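Local coordinates for Lmo0305 protein (Listeria monocytogenes, PDB 3PJ0), which belongs to the fold-type I family of pyridoxal phosphate-dependent proteins and carries the cofactor bound to a lysine, at residues A[137-149]-A[172-184]. Numbering follows the deposited sequence.
Sequences PVSSVLIELPQRE and ISLHLDGARLWEI
Val141 and His175 sit at the middle of a parallel ladder in which strands 140-144 and 173-178 run side by side, the axes of these short segments 26° apart. His175 N donates to Val141 O at 3.0 Å, and Ile143 N returns a bond of the same length to His175 O. The last rung, Leu145 N to Asp177 O, is weak at 3.3 Å, and here the strands begin to part.

Packing is tight on the face carrying Val141, Ile143, Leu174 and Leu176, and tightest just past the strands, at Leu145 and Ile184. Leu174 CD1 lies against Val141 CB and Ile143 CG1. Beyond the strand end Leu145 crosses Leu176 at about a right angle, with Leu145 CD1 3.6 Å from Leu176 CD1. Ile184, with CG1 between its backbone N and carbonyl carbon (chi1 72°), presses CD1 to within 3.3 Å of Leu145 CB, closer than usual carbon contact, and sets CG2 on CD of the cis-proline Pro146.

The other face turns polar and watery toward the C-terminal ends of the strands. Leu142 CG meets the His175 ring at its edge; farther along, the side chains of Glu144 and Asp177 lie side by side, pointing the same way, their carboxylate planes 44° apart, bridged by a water that donates to Glu144 OE1 (2.6 Å) and Asp177 OD2 (2.8 Å). A second water joins Glu144 OE2 to Arg180 NH1, and Arg148 CG covers one face of the Arg180 guanidinium, 3.7 Å above its centre. Asp177 OD1 takes Ala179 N in an Asx turn, whereas OD2 bonds to N1 of the pyridoxal phosphate-lysine at position 208 and to Gln76, which also holds His175; Arg180 NH1 reaches the cofactor's O3. With helix 157-170 completing a beta-alpha-beta unit, the C-terminal strand ends help form the cofactor site characteristic of fold-type I pyridoxal phosphate proteins, whose aspartate pairs with the pyridine nitrogen.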
ATOM      1  N   PRO A 137      13.128  26.741  16.670  1.00 20.08           N
ATOM      2  CA  PRO A 137      11.757  26.286  16.829  1.00 18.82           C
ATOM      3  C   PRO A 137      11.420  25.129  15.889  1.00 16.59           C
ATOM      4  O   PRO A 137      12.065  24.963  14.840  1.00 14.91           O
ATOM      5  CB  PRO A 137      10.918  27.521  16.472  1.00 19.47           C
ATOM      6  CG  PRO A 137      11.884  28.670  16.441  1.00 21.91           C
ATOM      7  CD  PRO A 137      13.202  28.097  16.109  1.00 21.21           C
ATOM      8  N   VAL A 138      10.424  24.349  16.288  1.00 15.12           N
ATOM      9  CA  VAL A 138       9.952  23.214  15.492  1.00 14.10           C
ATOM     10  C   VAL A 138       8.443  23.252  15.305  1.00 13.49           C
ATOM     11  O   VAL A 138       7.734  23.828  16.131  1.00 15.31           O
ATOM     12  CB  VAL A 138      10.352  21.865  16.140  1.00 13.36           C
ATOM     13  CG1 VAL A 138      11.885  21.717  16.094  1.00 11.78           C
ATOM     14  CG2 VAL A 138       9.804  21.738  17.588  1.00 12.58           C
ATOM     15  N   SER A 139       7.946  22.684  14.198  1.00 12.48           N
ATOM     16  CA  SER A 139       6.504  22.602  13.971  1.00 11.62           C
ATOM     17  C   SER A 139       5.881  21.512  14.828  1.00 12.44           C
ATOM     18  O   SER A 139       4.744  21.654  15.293  1.00 11.26           O
ATOM     19  CB  SER A 139       6.164  22.327  12.504  1.00 11.15           C
ATOM     20  OG  SER A 139       6.852  21.188  12.012  1.00 12.55           O
ATOM     21  N   SER A 140       6.599  20.398  14.977  1.00 11.66           N
ATOM     22  CA  SER A 140       6.119  19.309  15.804  1.00 11.75           C
ATOM     23  C   SER A 140       7.234  18.510  16.483  1.00 11.52           C
ATOM     24  O   SER A 140       8.429  18.558  16.098  1.00 11.63           O
ATOM     25  CB  SER A 140       5.291  18.333  14.958  1.00 12.59           C
ATOM     26  OG  SER A 140       6.146  17.627  14.108  1.00 15.87           O
ATOM     27  N   VAL A 141       6.806  17.814  17.529  1.00 11.22           N
ATOM     28  CA  VAL A 141       7.606  16.846  18.252  1.00 11.01           C
ATOM     29  C   VAL A 141       6.841  15.548  18.059  1.00 10.54           C
ATOM     30  O   VAL A 141       5.592  15.512  18.126  1.00 11.33           O
ATOM     31  CB  VAL A 141       7.725  17.203  19.761  1.00 11.13           C
ATOM     32  CG1 VAL A 141       8.290  16.044  20.585  1.00  8.84           C
ATOM     33  CG2 VAL A 141       8.591  18.435  19.932  1.00 10.39           C
ATOM     34  N   LEU A 142       7.590  14.483  17.841  1.00  9.95           N
ATOM     35  CA  LEU A 142       7.015  13.144  17.685  1.00  9.66           C
ATOM     36  C   LEU A 142       7.512  12.332  18.850  1.00  9.77           C
ATOM     37  O   LEU A 142       8.701  12.372  19.173  1.00 11.17           O
ATOM     38  CB  LEU A 142       7.452  12.523  16.355  1.00  9.07           C
ATOM     39  CG  LEU A 142       7.070  11.054  16.067  1.00 10.96           C
ATOM     40  CD1 LEU A 142       7.062  10.821  14.530  1.00 11.23           C
ATOM     41  CD2 LEU A 142       7.975  10.010  16.756  1.00  9.89           C
ATOM     42  N   ILE A 143       6.591  11.620  19.501  1.00 10.40           N
ATOM     43  CA  ILE A 143       6.887  10.754  20.648  1.00  9.80           C
ATOM     44  C   ILE A 143       6.467   9.322  20.294  1.00  9.69           C
ATOM     45  O   ILE A 143       5.389   9.088  19.767  1.00  8.44           O
ATOM     46  CB  ILE A 143       6.072  11.197  21.900  1.00 10.12           C
ATOM     47  CG1 ILE A 143       6.331  12.668  22.236  1.00 10.78           C
ATOM     48  CG2 ILE A 143       6.279  10.245  23.051  1.00  9.53           C
ATOM     49  CD1 ILE A 143       7.787  13.025  22.575  1.00 13.96           C
ATOM     50  N   GLU A 144       7.333   8.360  20.579  1.00  9.60           N
ATOM     51  CA  GLU A 144       7.045   6.931  20.318  1.00  8.51           C
ATOM     52  C   GLU A 144       6.841   6.225  21.674  1.00  9.00           C
ATOM     53  O   GLU A 144       7.767   6.169  22.479  1.00  8.44           O
ATOM     54  CB  GLU A 144       8.218   6.302  19.556  1.00  8.93           C
ATOM     55  CG  GLU A 144       8.007   4.860  19.167  1.00  9.53           C
ATOM     56  CD  GLU A 144       9.271   4.188  18.613  1.00 10.54           C
ATOM     57  OE1 GLU A 144       9.971   4.787  17.750  1.00  8.30           O
ATOM     58  OE2 GLU A 144       9.530   3.061  19.056  1.00 10.81           O
ATOM     59  N   LEU A 145       5.615   5.741  21.923  1.00  8.32           N
ATOM     60  CA  LEU A 145       5.260   5.058  23.167  1.00  9.05           C
ATOM     61  C   LEU A 145       5.006   3.577  22.863  1.00  9.02           C
ATOM     62  O   LEU A 145       4.072   3.248  22.133  1.00  9.96           O
ATOM     63  CB  LEU A 145       4.000   5.656  23.803  1.00  8.71           C
ATOM     64  CG  LEU A 145       3.982   7.130  24.123  1.00  9.37           C
ATOM     65  CD1 LEU A 145       2.610   7.615  24.599  1.00  7.73           C
ATOM     66  CD2 LEU A 145       5.048   7.466  25.169  1.00  8.59           C
ATOM     67  N   PRO A 146       5.882   2.687  23.347  1.00  8.55           N
ATOM     68  CA  PRO A 146       7.105   2.894  24.085  1.00  9.10           C
ATOM     69  C   PRO A 146       8.232   3.068  23.090  1.00  9.11           C
ATOM     70  O   PRO A 146       7.983   2.879  21.898  1.00  9.22           O
ATOM     71  CB  PRO A 146       7.253   1.585  24.849  1.00  9.73           C
ATOM     72  CG  PRO A 146       6.751   0.580  23.913  1.00 10.03           C
ATOM     73  CD  PRO A 146       5.668   1.252  23.082  1.00  9.26           C
ATOM     74  N   GLN A 147       9.446   3.367  23.546  1.00  9.06           N
ATOM     75  CA  GLN A 147      10.580   3.569  22.639  1.00  9.30           C
ATOM     76  C   GLN A 147      11.198   2.213  22.363  1.00 10.37           C
ATOM     77  O   GLN A 147      12.026   1.710  23.132  1.00 10.07           O
ATOM     78  CB  GLN A 147      11.617   4.533  23.228  1.00 10.00           C
ATOM     79  CG  GLN A 147      12.619   5.016  22.195  1.00 10.18           C
ATOM     80  CD  GLN A 147      12.067   6.156  21.332  1.00  8.02           C
ATOM     81  OE1 GLN A 147      11.689   7.196  21.858  1.00 11.28           O
ATOM     82  NE2 GLN A 147      12.012   5.958  20.007  1.00  9.37           N
ATOM     83  N   ARG A 148      10.771   1.617  21.264  1.00 10.55           N
ATOM     84  CA  ARG A 148      11.159   0.238  20.944  1.00 11.47           C
ATOM     85  C   ARG A 148      12.658  -0.046  20.832  1.00 11.94           C
ATOM     86  O   ARG A 148      13.118  -1.069  21.324  1.00 12.49           O
ATOM     87  CB  ARG A 148      10.474  -0.181  19.647  1.00 12.08           C
ATOM     88  CG  ARG A 148      10.795  -1.601  19.171  1.00 14.44           C
ATOM     89  CD  ARG A 148      11.949  -1.649  18.139  1.00 16.40           C
ATOM     90  NE  ARG A 148      12.001  -2.986  17.567  1.00 17.94           N
ATOM     91  CZ  ARG A 148      12.466  -3.338  16.359  1.00 22.81           C
ATOM     92  NH1 ARG A 148      12.985  -2.458  15.516  1.00 24.38           N
ATOM     93  NH2 ARG A 148      12.407  -4.617  15.988  1.00 21.15           N
ATOM     94  N   GLU A 149      13.407   0.847  20.194  1.00 11.35           N
ATOM     95  CA  GLU A 149      14.837   0.601  19.958  1.00 12.02           C
ATOM     96  C   GLU A 149      15.676   0.578  21.231  1.00 11.85           C
ATOM     97  O   GLU A 149      16.807   0.089  21.220  1.00 11.34           O
ATOM     98  CB  GLU A 149      15.410   1.600  18.960  1.00 12.58           C
ATOM     99  CG  GLU A 149      14.748   1.521  17.600  1.00 13.76           C
ATOM    100  CD  GLU A 149      15.126   0.313  16.754  1.00 15.95           C
ATOM    101  OE1 GLU A 149      16.208  -0.265  16.932  1.00 14.19           O
ATOM    102  OE2 GLU A 149      14.321  -0.022  15.862  1.00 17.63           O
ATOM    103  N   ILE A 172       3.639  24.067  19.548  1.00 14.65           N
ATOM    104  CA  ILE A 172       4.290  22.909  18.910  1.00 13.62           C
ATOM    105  C   ILE A 172       3.259  21.762  18.834  1.00 13.29           C
ATOM    106  O   ILE A 172       2.707  21.368  19.862  1.00 13.66           O
ATOM    107  CB  ILE A 172       5.525  22.412  19.709  1.00 12.96           C
ATOM    108  CG1 ILE A 172       6.604  23.495  19.790  1.00 13.13           C
ATOM    109  CG2 ILE A 172       6.104  21.163  19.039  1.00 12.64           C
ATOM    110  CD1 ILE A 172       7.666  23.248  20.807  1.00 13.29           C
ATOM    111  N   SER A 173       3.006  21.231  17.635  1.00 12.53           N
ATOM    112  CA  SER A 173       2.081  20.106  17.470  1.00 12.05           C
ATOM    113  C   SER A 173       2.746  18.858  18.046  1.00 11.72           C
ATOM    114  O   SER A 173       3.968  18.728  17.966  1.00 12.28           O
ATOM    115  CB  SER A 173       1.739  19.861  15.995  1.00 11.62           C
ATOM    116  OG  SER A 173       1.098  20.975  15.393  1.00 13.40           O
ATOM    117  N   LEU A 174       1.957  17.966  18.649  1.00 11.54           N
ATOM    118  CA  LEU A 174       2.498  16.762  19.278  1.00 11.01           C
ATOM    119  C   LEU A 174       1.855  15.587  18.565  1.00 10.83           C
ATOM    120  O   LEU A 174       0.618  15.511  18.491  1.00 11.09           O
ATOM    121  CB  LEU A 174       2.195  16.732  20.788  1.00 11.65           C
ATOM    122  CG  LEU A 174       3.061  15.786  21.660  1.00 13.94           C
ATOM    123  CD1 LEU A 174       4.531  16.193  21.673  1.00 13.64           C
ATOM    124  CD2 LEU A 174       2.512  15.683  23.116  1.00 12.51           C
ATOM    125  N   HIS A 175       2.703  14.707  18.011  1.00  9.86           N
ATOM    126  CA  HIS A 175       2.293  13.532  17.250  1.00  9.62           C
ATOM    127  C   HIS A 175       2.745  12.242  17.926  1.00 10.12           C
ATOM    128  O   HIS A 175       3.923  12.109  18.299  1.00 10.49           O
ATOM    129  CB  HIS A 175       2.895  13.536  15.815  1.00  9.90           C
ATOM    130  CG  HIS A 175       2.592  12.274  15.062  1.00  9.87           C
ATOM    131  ND1 HIS A 175       1.365  12.047  14.477  1.00  9.96           N
ATOM    132  CD2 HIS A 175       3.334  11.157  14.842  1.00  7.39           C
ATOM    133  CE1 HIS A 175       1.369  10.851  13.918  1.00  8.04           C
ATOM    134  NE2 HIS A 175       2.542  10.277  14.143  1.00  7.58           N
ATOM    135  N   LEU A 176       1.816  11.286  18.056  1.00  9.59           N
ATOM    136  CA  LEU A 176       2.096   9.992  18.666  1.00  9.24           C
ATOM    137  C   LEU A 176       2.384   8.890  17.669  1.00  8.60           C
ATOM    138  O   LEU A 176       1.535   8.574  16.844  1.00  7.68           O
ATOM    139  CB  LEU A 176       0.914   9.543  19.556  1.00  9.39           C
ATOM    140  CG  LEU A 176       0.953   8.125  20.172  1.00 10.17           C
ATOM    141  CD1 LEU A 176       2.225   7.958  21.007  1.00  9.26           C
ATOM    142  CD2 LEU A 176      -0.294   7.840  21.024  1.00 10.52           C
ATOM    143  N   ASP A 177       3.617   8.367  17.702  1.00  8.37           N
ATOM    144  CA  ASP A 177       3.962   7.160  16.997  1.00  8.23           C
ATOM    145  C   ASP A 177       3.469   6.076  17.956  1.00  8.71           C
ATOM    146  O   ASP A 177       4.136   5.705  18.922  1.00  8.96           O
ATOM    147  CB  ASP A 177       5.475   7.021  16.667  1.00  9.15           C
ATOM    148  CG  ASP A 177       5.781   5.729  15.917  1.00  9.71           C
ATOM    149  OD1 ASP A 177       4.990   4.770  16.052  1.00  8.98           O
ATOM    150  OD2 ASP A 177       6.782   5.682  15.163  1.00 10.00           O
ATOM    151  N   GLY A 178       2.257   5.618  17.695  1.00  7.31           N
ATOM    152  CA  GLY A 178       1.591   4.632  18.492  1.00  8.01           C
ATOM    153  C   GLY A 178       1.572   3.271  17.835  1.00  7.54           C
ATOM    154  O   GLY A 178       0.594   2.521  17.982  1.00  7.24           O
ATOM    155  N   ALA A 179       2.657   2.931  17.135  1.00  7.56           N
ATOM    156  CA  ALA A 179       2.806   1.623  16.530  1.00  8.49           C
ATOM    157  C   ALA A 179       2.507   0.516  17.558  1.00  9.18           C
ATOM    158  O   ALA A 179       1.942  -0.543  17.214  1.00  9.60           O
ATOM    159  CB  ALA A 179       4.232   1.453  15.989  1.00  7.92           C
ATOM    160  N   ARG A 180       2.913   0.761  18.808  1.00  8.90           N
ATOM    161  CA  ARG A 180       2.705  -0.186  19.925  1.00  9.53           C
ATOM    162  C   ARG A 180       1.858   0.427  21.034  1.00  9.52           C
ATOM    163  O   ARG A 180       2.052   0.161  22.223  1.00  9.64           O
ATOM    164  CB  ARG A 180       4.055  -0.653  20.474  1.00  9.29           C
ATOM    165  CG  ARG A 180       4.854  -1.524  19.483  1.00 10.80           C
ATOM    166  CD  ARG A 180       6.305  -1.794  19.912  1.00 10.13           C
ATOM    167  NE  ARG A 180       6.950  -2.616  18.878  1.00 12.25           N
ATOM    168  CZ  ARG A 180       7.441  -2.148  17.731  1.00 10.86           C
ATOM    169  NH1 ARG A 180       7.434  -0.844  17.446  1.00 10.98           N
ATOM    170  NH2 ARG A 180       7.968  -2.988  16.856  1.00 12.63           N
ATOM    171  N   LEU A 181       0.904   1.278  20.651  1.00  9.61           N
ATOM    172  CA  LEU A 181       0.030   1.886  21.665  1.00  9.24           C
ATOM    173  C   LEU A 181      -0.788   0.893  22.497  1.00  8.94           C
ATOM    174  O   LEU A 181      -0.924   1.052  23.715  1.00 10.20           O
ATOM    175  CB  LEU A 181      -0.963   2.849  21.010  1.00  8.27           C
ATOM    176  CG  LEU A 181      -1.986   3.507  21.950  1.00  8.92           C
ATOM    177  CD1 LEU A 181      -1.296   4.417  23.022  1.00  9.35           C
ATOM    178  CD2 LEU A 181      -2.979   4.295  21.085  1.00  9.41           C
ATOM    179  N   TRP A 182      -1.369  -0.091  21.843  1.00  8.30           N
ATOM    180  CA  TRP A 182      -2.268  -1.027  22.498  1.00  9.16           C
ATOM    181  C   TRP A 182      -1.557  -1.751  23.650  1.00  9.40           C
ATOM    182  O   TRP A 182      -2.134  -2.009  24.698  1.00  9.77           O
ATOM    183  CB  TRP A 182      -2.798  -2.058  21.503  1.00  9.60           C
ATOM    184  CG  TRP A 182      -3.246  -1.469  20.154  1.00  9.33           C
ATOM    185  CD1 TRP A 182      -2.663  -1.718  18.947  1.00 12.66           C
ATOM    186  CD2 TRP A 182      -4.326  -0.564  19.888  1.00  9.67           C
ATOM    187  NE1 TRP A 182      -3.320  -1.055  17.943  1.00 12.56           N
ATOM    188  CE2 TRP A 182      -4.332  -0.321  18.489  1.00 11.68           C
ATOM    189  CE3 TRP A 182      -5.281   0.076  20.683  1.00  9.12           C
ATOM    190  CZ2 TRP A 182      -5.257   0.546  17.871  1.00 11.62           C
ATOM    191  CZ3 TRP A 182      -6.197   0.920  20.070  1.00 12.30           C
ATOM    192  CH2 TRP A 182      -6.182   1.133  18.671  1.00 11.11           C
ATOM    193  N   GLU A 183      -0.280  -2.031  23.431  1.00  9.36           N
ATOM    194  CA  GLU A 183       0.538  -2.753  24.386  1.00  9.79           C
ATOM    195  C   GLU A 183       0.877  -2.002  25.676  1.00 10.28           C
ATOM    196  O   GLU A 183       1.308  -2.645  26.647  1.00  9.60           O
ATOM    197  CB  GLU A 183       1.866  -3.154  23.721  1.00  9.65           C
ATOM    198  CG  GLU A 183       1.766  -4.102  22.554  1.00 11.47           C
ATOM    199  CD  GLU A 183       1.639  -3.463  21.181  1.00 12.00           C
ATOM    200  OE1 GLU A 183       0.765  -2.609  20.982  1.00 10.52           O
ATOM    201  OE2 GLU A 183       2.395  -3.895  20.274  1.00 11.07           O
ATOM    202  N   ILE A 184       0.737  -0.669  25.688  1.00 10.43           N
ATOM    203  CA  ILE A 184       1.105   0.136  26.870  1.00 11.28           C
ATOM    204  C   ILE A 184      -0.052   0.547  27.807  1.00 11.09           C
ATOM    205  O   ILE A 184       0.183   1.018  28.915  1.00 11.34           O
ATOM    206  CB  ILE A 184       1.923   1.403  26.466  1.00 11.87           C
ATOM    207  CG1 ILE A 184       1.058   2.478  25.776  1.00 13.00           C
ATOM    208  CG2 ILE A 184       3.104   1.021  25.594  1.00 12.72           C
ATOM    209  CD1 ILE A 184       1.794   3.733  25.418  1.00 12.10           C
TER
HETATM  210  O   HOH W   1       9.295   6.544  15.921  1.00 10.70           O
HETATM  211  O   HOH W   2       7.025   1.499  19.345  1.00 12.00           O
HETATM  212  O   HOH W   3       4.718   3.042  19.480  1.00  9.11           O